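Local coordinates for protein carbohydrate kinase (Agrobacterium tumefaciens, PDB 2NWH) that probably phosphorylates a sugar or related small substrate with ATP, as a carbohydrate kinase of the pfkB family in the ribokinase clan, at residues A[8-21]-A[32-46]. Residues are numbered along the deposited sequence; the frame is centred on the assembly and turned at random.
Sequences VLGGAHIDRRGMIE and GSWMEEAGGGGFNAA. With CA (calcium ion), chain C.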
ATOM      1  N   VAL A   8      -6.060  -4.661   7.907  1.00 13.69           N
ATOM      2  CA  VAL A   8      -5.790  -3.478   7.089  1.00 12.43           C
ATOM      3  C   VAL A   8      -6.935  -2.496   7.226  1.00 13.51           C
ATOM      4  O   VAL A   8      -8.111  -2.873   7.078  1.00 14.84           O
ATOM      5  CB  VAL A   8      -5.613  -3.859   5.627  1.00 12.64           C
ATOM      6  CG1 VAL A   8      -5.308  -2.613   4.779  1.00 11.52           C
ATOM      7  CG2 VAL A   8      -4.477  -4.875   5.504  1.00 11.29           C
ATOM      8  N   LEU A   9      -6.612  -1.251   7.527  1.00 13.19           N
ATOM      9  CA  LEU A   9      -7.608  -0.177   7.596  1.00 14.18           C
ATOM     10  C   LEU A   9      -7.182   0.923   6.620  1.00 15.57           C
ATOM     11  O   LEU A   9      -6.168   1.596   6.819  1.00 16.05           O
ATOM     12  CB  LEU A   9      -7.735   0.353   9.029  1.00 13.72           C
ATOM     13  CG  LEU A   9      -8.036  -0.742  10.035  1.00 14.55           C
ATOM     14  CD1 LEU A   9      -6.760  -1.121  10.797  1.00 18.01           C
ATOM     15  CD2 LEU A   9      -9.082  -0.189  11.042  1.00 19.67           C
ATOM     16  N   GLY A  10      -7.941   1.099   5.553  1.00 14.82           N
ATOM     17  CA  GLY A  10      -7.461   1.925   4.467  1.00 15.40           C
ATOM     18  C   GLY A  10      -8.440   1.978   3.323  1.00 16.22           C
ATOM     19  O   GLY A  10      -9.628   1.743   3.509  1.00 15.70           O
ATOM     20  N   GLY A  11      -7.919   2.316   2.156  1.00 15.33           N
ATOM     21  CA  GLY A  11      -8.737   2.534   1.007  1.00 17.11           C
ATOM     22  C   GLY A  11      -8.912   1.292   0.201  1.00 17.46           C
ATOM     23  O   GLY A  11      -8.049   0.390   0.163  1.00 17.20           O
ATOM     24  N   ALA A  12     -10.061   1.251  -0.456  1.00 17.69           N
ATOM     25  CA  ALA A  12     -10.402   0.189  -1.347  1.00 17.75           C
ATOM     26  C   ALA A  12     -11.393   0.856  -2.280  1.00 19.66           C
ATOM     27  O   ALA A  12     -12.467   1.240  -1.871  1.00 20.61           O
ATOM     28  CB  ALA A  12     -11.027  -1.005  -0.569  1.00 17.63           C
ATOM     29  N   HIS A  13     -10.999   1.066  -3.538  1.00 19.53           N
ATOM     30  CA  HIS A  13     -11.846   1.851  -4.470  1.00 19.13           C
ATOM     31  C   HIS A  13     -12.024   1.038  -5.761  1.00 17.96           C
ATOM     32  O   HIS A  13     -11.311   0.066  -5.993  1.00 16.40           O
ATOM     33  CB  HIS A  13     -11.247   3.265  -4.769  1.00 20.02           C
ATOM     34  CG  HIS A  13      -9.847   3.286  -5.353  1.00 19.25           C
ATOM     35  ND1 HIS A  13      -9.546   2.928  -6.652  1.00 26.81           N
ATOM     36  CD2 HIS A  13      -8.688   3.735  -4.826  1.00 18.88           C
ATOM     37  CE1 HIS A  13      -8.255   3.107  -6.883  1.00 22.77           C
ATOM     38  NE2 HIS A  13      -7.711   3.604  -5.789  1.00 25.20           N
ATOM     39  N   ILE A  14     -12.969   1.479  -6.586  1.00 18.09           N
ATOM     40  CA  ILE A  14     -13.107   0.959  -7.938  1.00 19.19           C
ATOM     41  C   ILE A  14     -12.212   1.793  -8.878  1.00 19.25           C
ATOM     42  O   ILE A  14     -12.174   3.036  -8.820  1.00 18.73           O
ATOM     43  CB  ILE A  14     -14.602   0.899  -8.374  1.00 20.15           C
ATOM     44  CG1 ILE A  14     -14.829   0.036  -9.621  1.00 20.72           C
ATOM     45  CG2 ILE A  14     -15.197   2.326  -8.603  1.00 19.27           C
ATOM     46  CD1 ILE A  14     -14.617  -1.484  -9.356  1.00 23.49           C
ATOM     47  N   ASP A  15     -11.494   1.083  -9.740  1.00 18.58           N
ATOM     48  CA  ASP A  15     -10.655   1.713 -10.728  0.60 18.84           C
ATOM     49  C   ASP A  15     -11.279   1.411 -12.081  1.00 19.06           C
ATOM     50  O   ASP A  15     -11.326   0.254 -12.503  1.00 19.94           O
ATOM     51  CB  ASP A  15      -9.235   1.154 -10.640  0.60 19.26           C
ATOM     52  CG  ASP A  15      -8.291   1.757 -11.654  0.60 19.69           C
ATOM     53  OD1 ASP A  15      -8.626   1.830 -12.869  0.60 18.72           O
ATOM     54  OD2 ASP A  15      -7.182   2.128 -11.241  0.60 23.32           O
ATOM     55  N   ARG A  16     -11.748   2.463 -12.746  1.00 17.46           N
ATOM     56  CA  ARG A  16     -12.425   2.333 -14.033  1.00 18.67           C
ATOM     57  C   ARG A  16     -11.577   3.043 -15.096  1.00 19.03           C
ATOM     58  O   ARG A  16     -11.260   4.244 -14.976  1.00 18.46           O
ATOM     59  CB  ARG A  16     -13.854   2.944 -13.943  1.00 18.89           C
ATOM     60  CG  ARG A  16     -14.730   2.247 -12.841  1.00 20.23           C
ATOM     61  CD  ARG A  16     -16.223   2.653 -12.896  1.00 25.72           C
ATOM     62  NE  ARG A  16     -16.827   2.149 -14.127  1.00 27.02           N
ATOM     63  CZ  ARG A  16     -17.181   2.915 -15.163  1.00 26.25           C
ATOM     64  NH1 ARG A  16     -17.013   4.232 -15.114  1.00 25.24           N
ATOM     65  NH2 ARG A  16     -17.675   2.353 -16.270  1.00 25.41           N
ATOM     66  N   ARG A  17     -11.237   2.309 -16.140  1.00 19.76           N
ATOM     67  CA  ARG A  17     -10.361   2.820 -17.170  1.00 19.39           C
ATOM     68  C   ARG A  17     -11.081   2.689 -18.515  1.00 19.13           C
ATOM     69  O   ARG A  17     -11.460   1.591 -18.925  1.00 17.25           O
ATOM     70  CB  ARG A  17      -9.065   2.017 -17.125  1.00 21.50           C
ATOM     71  CG  ARG A  17      -7.884   2.522 -17.962  1.00 25.46           C
ATOM     72  CD  ARG A  17      -6.630   1.715 -17.520  1.00 33.65           C
ATOM     73  NE  ARG A  17      -5.383   2.174 -18.139  1.00 39.96           N
ATOM     74  CZ  ARG A  17      -4.166   1.762 -17.784  1.00 43.02           C
ATOM     75  NH1 ARG A  17      -4.012   0.858 -16.817  1.00 44.95           N
ATOM     76  NH2 ARG A  17      -3.099   2.240 -18.417  1.00 44.34           N
ATOM     77  N   GLY A  18     -11.303   3.828 -19.169  1.00 18.13           N
ATOM     78  CA  GLY A  18     -11.955   3.872 -20.465  1.00 18.58           C
ATOM     79  C   GLY A  18     -10.920   4.206 -21.534  1.00 19.52           C
ATOM     80  O   GLY A  18     -10.164   5.176 -21.395  1.00 20.34           O
ATOM     81  N   MET A  19     -10.839   3.385 -22.575  1.00 16.79           N
ATOM     82  CA  MET A  19      -9.868   3.619 -23.602  1.00 17.22           C
ATOM     83  C   MET A  19     -10.581   3.910 -24.897  1.00 16.94           C
ATOM     84  O   MET A  19     -11.497   3.202 -25.278  1.00 17.23           O
ATOM     85  CB  MET A  19      -8.950   2.393 -23.787  1.00 17.70           C
ATOM     86  CG  MET A  19      -7.938   2.552 -24.949  1.00 18.18           C
ATOM     87  SD  MET A  19      -6.614   1.254 -24.926  1.00 16.20           S
ATOM     88  CE  MET A  19      -5.574   2.063 -23.715  1.00 21.67           C
ATOM     89  N   ILE A  20     -10.149   4.972 -25.552  1.00 16.75           N
ATOM     90  CA  ILE A  20     -10.611   5.356 -26.869  1.00 17.01           C
ATOM     91  C   ILE A  20     -10.153   4.326 -27.919  1.00 18.40           C
ATOM     92  O   ILE A  20      -8.991   3.869 -27.931  1.00 17.27           O
ATOM     93  CB  ILE A  20     -10.119   6.759 -27.221  1.00 16.55           C
ATOM     94  CG1 ILE A  20     -10.693   7.799 -26.202  1.00 18.34           C
ATOM     95  CG2 ILE A  20     -10.474   7.087 -28.691  1.00 16.97           C
ATOM     96  CD1 ILE A  20      -9.949   9.202 -26.234  1.00 19.90           C
ATOM     97  N   GLU A  21     -11.088   3.979 -28.808  1.00 18.13           N
ATOM     98  CA  GLU A  21     -10.874   2.903 -29.780  1.00 19.64           C
ATOM     99  C   GLU A  21     -10.280   3.359 -31.099  1.00 19.67           C
ATOM    100  O   GLU A  21      -9.802   2.535 -31.859  1.00 19.44           O
ATOM    101  CB  GLU A  21     -12.176   2.159 -30.028  1.00 19.58           C
ATOM    102  CG  GLU A  21     -12.674   1.430 -28.840  1.00 22.40           C
ATOM    103  CD  GLU A  21     -14.161   1.009 -28.998  1.00 27.61           C
ATOM    104  OE1 GLU A  21     -14.791   1.297 -30.043  1.00 29.52           O
ATOM    105  OE2 GLU A  21     -14.684   0.382 -28.048  1.00 29.32           O
ATOM    106  N   GLY A  32     -15.471   4.258 -27.048  1.00 21.06           N
ATOM    107  CA  GLY A  32     -14.585   3.601 -26.090  1.00 21.04           C
ATOM    108  C   GLY A  32     -15.245   2.466 -25.354  1.00 21.73           C
ATOM    109  O   GLY A  32     -16.426   2.196 -25.534  1.00 20.39           O
ATOM    110  N   SER A  33     -14.475   1.807 -24.501  1.00 22.67           N
ATOM    111  CA  SER A  33     -14.987   0.729 -23.700  1.00 24.20           C
ATOM    112  C   SER A  33     -14.300   0.791 -22.352  1.00 22.75           C
ATOM    113  O   SER A  33     -13.206   1.331 -22.267  1.00 23.03           O
ATOM    114  CB  SER A  33     -14.694  -0.614 -24.382  1.00 26.67           C
ATOM    115  OG  SER A  33     -13.312  -0.720 -24.774  1.00 31.50           O
ATOM    116  N   TRP A  34     -14.950   0.266 -21.318  1.00 22.49           N
ATOM    117  CA  TRP A  34     -14.552   0.487 -19.907  1.00 21.30           C
ATOM    118  C   TRP A  34     -14.001  -0.810 -19.337  1.00 21.78           C
ATOM    119  O   TRP A  34     -14.613  -1.877 -19.586  1.00 22.93           O
ATOM    120  CB  TRP A  34     -15.753   0.896 -19.080  1.00 22.24           C
ATOM    121  CG  TRP A  34     -16.092   2.305 -19.333  1.00 20.92           C
ATOM    122  CD1 TRP A  34     -17.069   2.776 -20.163  1.00 22.42           C
ATOM    123  CD2 TRP A  34     -15.408   3.447 -18.811  1.00 22.16           C
ATOM    124  NE1 TRP A  34     -17.066   4.145 -20.162  1.00 22.37           N
ATOM    125  CE2 TRP A  34     -16.057   4.596 -19.341  1.00 20.89           C
ATOM    126  CE3 TRP A  34     -14.328   3.620 -17.921  1.00 18.61           C
ATOM    127  CZ2 TRP A  34     -15.637   5.917 -19.043  1.00 18.32           C
ATOM    128  CZ3 TRP A  34     -13.922   4.927 -17.612  1.00 20.42           C
ATOM    129  CH2 TRP A  34     -14.562   6.065 -18.202  1.00 21.27           C
ATOM    130  N   MET A  35     -12.833  -0.732 -18.687  1.00 18.66           N
ATOM    131  CA  MET A  35     -12.268  -1.865 -17.965  0.60 20.14           C
ATOM    132  C   MET A  35     -12.453  -1.464 -16.474  1.00 20.18           C
ATOM    133  O   MET A  35     -12.203  -0.317 -16.121  1.00 21.14           O
ATOM    134  CB  MET A  35     -10.775  -2.030 -18.331  0.60 19.83           C
ATOM    135  CG  MET A  35     -10.474  -2.491 -19.813  0.60 21.26           C
ATOM    136  SD  MET A  35      -8.749  -2.253 -20.539  0.60 20.57           S
ATOM    137  CE  MET A  35      -8.389  -0.545 -20.107  0.60 21.72           C
ATOM    138  N   GLU A  36     -12.910  -2.390 -15.624  1.00 20.07           N
ATOM    139  CA  GLU A  36     -13.044  -2.068 -14.180  1.00 20.65           C
ATOM    140  C   GLU A  36     -12.229  -3.056 -13.333  1.00 20.30           C
ATOM    141  O   GLU A  36     -12.170  -4.251 -13.643  1.00 20.69           O
ATOM    142  CB  GLU A  36     -14.489  -2.161 -13.679  1.00 21.97           C
ATOM    143  CG  GLU A  36     -15.541  -1.358 -14.347  1.00 27.18           C
ATOM    144  CD  GLU A  36     -16.822  -1.382 -13.500  1.00 32.46           C
ATOM    145  OE1 GLU A  36     -17.051  -2.385 -12.765  1.00 33.52           O
ATOM    146  OE2 GLU A  36     -17.585  -0.400 -13.568  1.00 36.47           O
ATOM    147  N   GLU A  37     -11.608  -2.581 -12.270  1.00 19.73           N
ATOM    148  CA  GLU A  37     -11.031  -3.498 -11.301  1.00 19.98           C
ATOM    149  C   GLU A  37     -10.901  -2.815  -9.967  1.00 19.27           C
ATOM    150  O   GLU A  37     -11.020  -1.608  -9.871  1.00 18.69           O
ATOM    151  CB  GLU A  37      -9.666  -3.996 -11.737  1.00 20.31           C
ATOM    152  CG  GLU A  37      -8.651  -2.917 -11.962  1.00 24.46           C
ATOM    153  CD  GLU A  37      -7.360  -3.451 -12.582  1.00 30.69           C
ATOM    154  OE1 GLU A  37      -7.384  -4.244 -13.576  1.00 30.82           O
ATOM    155  OE2 GLU A  37      -6.315  -3.036 -12.064  1.00 33.52           O
ATOM    156  N   ALA A  38     -10.622  -3.588  -8.939  1.00 18.45           N
ATOM    157  CA  ALA A  38     -10.466  -2.967  -7.624  1.00 18.03           C
ATOM    158  C   ALA A  38      -9.032  -2.432  -7.435  1.00 17.14           C
ATOM    159  O   ALA A  38      -8.042  -2.936  -8.035  1.00 15.65           O
ATOM    160  CB  ALA A  38     -10.849  -3.979  -6.526  1.00 20.62           C
ATOM    161  N   GLY A  39      -8.910  -1.410  -6.609  1.00 15.99           N
ATOM    162  CA  GLY A  39      -7.616  -0.836  -6.258  1.00 17.13           C
ATOM    163  C   GLY A  39      -7.629  -0.161  -4.903  1.00 16.24           C
ATOM    164  O   GLY A  39      -8.555  -0.401  -4.098  1.00 16.65           O
ATOM    165  N   GLY A  40      -6.636   0.702  -4.671  1.00 16.34           N
ATOM    166  CA  GLY A  40      -6.467   1.396  -3.368  1.00 17.59           C
ATOM    167  C   GLY A  40      -5.218   0.850  -2.692  1.00 17.83           C
ATOM    168  O   GLY A  40      -4.963  -0.370  -2.711  1.00 17.41           O
ATOM    169  N   GLY A  41      -4.404   1.738  -2.126  1.00 17.19           N
ATOM    170  CA  GLY A  41      -3.123   1.309  -1.536  1.00 17.94           C
ATOM    171  C   GLY A  41      -3.303   0.200  -0.505  1.00 16.65           C
ATOM    172  O   GLY A  41      -2.699  -0.890  -0.602  1.00 16.53           O
ATOM    173  N   GLY A  42      -4.142   0.471   0.492  1.00 16.36           N
ATOM    174  CA  GLY A  42      -4.396  -0.541   1.529  1.00 14.61           C
ATOM    175  C   GLY A  42      -4.966  -1.822   0.970  1.00 15.00           C
ATOM    176  O   GLY A  42      -4.524  -2.927   1.338  1.00 14.17           O
ATOM    177  N   PHE A  43      -5.962  -1.714   0.083  1.00 15.00           N
ATOM    178  CA  PHE A  43      -6.560  -2.907  -0.492  1.00 15.17           C
ATOM    179  C   PHE A  43      -5.547  -3.749  -1.294  1.00 13.17           C
ATOM    180  O   PHE A  43      -5.507  -5.001  -1.180  1.00 13.04           O
ATOM    181  CB  PHE A  43      -7.675  -2.495  -1.461  1.00 14.86           C
ATOM    182  CG  PHE A  43      -8.458  -3.640  -2.011  1.00 18.57           C
ATOM    183  CD1 PHE A  43      -9.448  -4.252  -1.244  1.00 21.97           C
ATOM    184  CD2 PHE A  43      -8.266  -4.072  -3.323  1.00 20.16           C
ATOM    185  CE1 PHE A  43     -10.192  -5.311  -1.771  1.00 25.63           C
ATOM    186  CE2 PHE A  43      -9.028  -5.122  -3.841  1.00 20.91           C
ATOM    187  CZ  PHE A  43      -9.981  -5.720  -3.070  1.00 21.01           C
ATOM    188  N   ASN A  44      -4.722  -3.072  -2.072  1.00 13.02           N
ATOM    189  CA  ASN A  44      -3.724  -3.774  -2.912  1.00 13.33           C
ATOM    190  C   ASN A  44      -2.696  -4.473  -1.995  1.00 13.93           C
ATOM    191  O   ASN A  44      -2.321  -5.646  -2.221  1.00 13.76           O
ATOM    192  CB  ASN A  44      -3.066  -2.782  -3.879  1.00 14.80           C
ATOM    193  CG  ASN A  44      -3.987  -2.384  -5.037  1.00 16.83           C
ATOM    194  OD1 ASN A  44      -4.985  -3.022  -5.273  1.00 16.94           O
ATOM    195  ND2 ASN A  44      -3.670  -1.299  -5.712  1.00 17.87           N
ATOM    196  N   ALA A  45      -2.283  -3.780  -0.926  1.00 12.62           N
ATOM    197  CA  ALA A  45      -1.344  -4.410   0.013  1.00 13.56           C
ATOM    198  C   ALA A  45      -2.011  -5.611   0.701  1.00 13.86           C
ATOM    199  O   ALA A  45      -1.366  -6.639   0.948  1.00 13.80           O
ATOM    200  CB  ALA A  45      -0.820  -3.365   1.026  1.00 13.89           C
ATOM    201  N   ALA A  46      -3.317  -5.500   1.016  1.00 14.22           N
ATOM    202  CA  ALA A  46      -4.040  -6.594   1.691  1.00 13.87           C
ATOM    203  C   ALA A  46      -4.025  -7.816   0.810  1.00 14.61           C
ATOM    204  O   ALA A  46      -3.735  -8.907   1.302  1.00 14.43           O
ATOM    205  CB  ALA A  46      -5.508  -6.212   1.988  1.00 14.81           C
TER
HETATM  206 CA    CA C 402     -16.787  -0.181 -29.017  1.00 38.11          CA
HETATM  207  O   HOH W   1     -12.769  -1.446 -27.348  1.00 37.52           O
HETATM  208  O   HOH W   2     -17.889   1.640 -27.827  1.00 41.94           O
HETATM  209  O   HOH W   3     -15.619  -2.035 -27.808  1.00 47.01           O
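With CG beside its backbone N (chi1 -59°) and a bend at chi3 (67°), Arg16 brings its guanidinium face against Trp34 and its NE edge to Glu36, the CG atoms of these two partners taking the same position beside the backbone N. Arg16 NE donates in its guanidinium plane to the anti side of Glu36 OE2 at 2.7 Å, a salt bridge in which the carboxylate is turned nearly perpendicular to the guanidinium. The same cation lies over one face of the indole in a tilted stack with cation-pi character, Arg16 NH2 coming 3.4 Å from Trp34 CG. On the opposite face Gly18 CA makes a CH-pi contact, 3.7 Å from the centre of the six-membered ring of Trp34, so the indole is packed from both sides. Between strands 13-20 and 32-39, paired backbone bonds join His13 with Gly39, Asp15 with Glu37 and Arg17 with Met35; Met19 N also donates to Ser33 O, whereas the return bond from Ser33 N to Met19 O, at 3.4 Å, is weak. Beyond Ser33, Glu21 binds a calcium ion through both carboxylate oxygens, and a water links Glu21 OE2 to Ser33 OG. At the other end the His13 ring lies over the Gly39–Gly40 peptide, its NE2 3.3 Å from Gly40 N without a hydrogen bond. Phe43 N donates to Gly11 O at 3.0 Å, while Asp141 accepts from both Gly11 N and Gly42 N. This hairpin belongs to the small four-stranded sheet projecting from the main domain, consistent with the lid of ribokinase-like enzymes, and runs through a glycine-rich turn into helix 41-51.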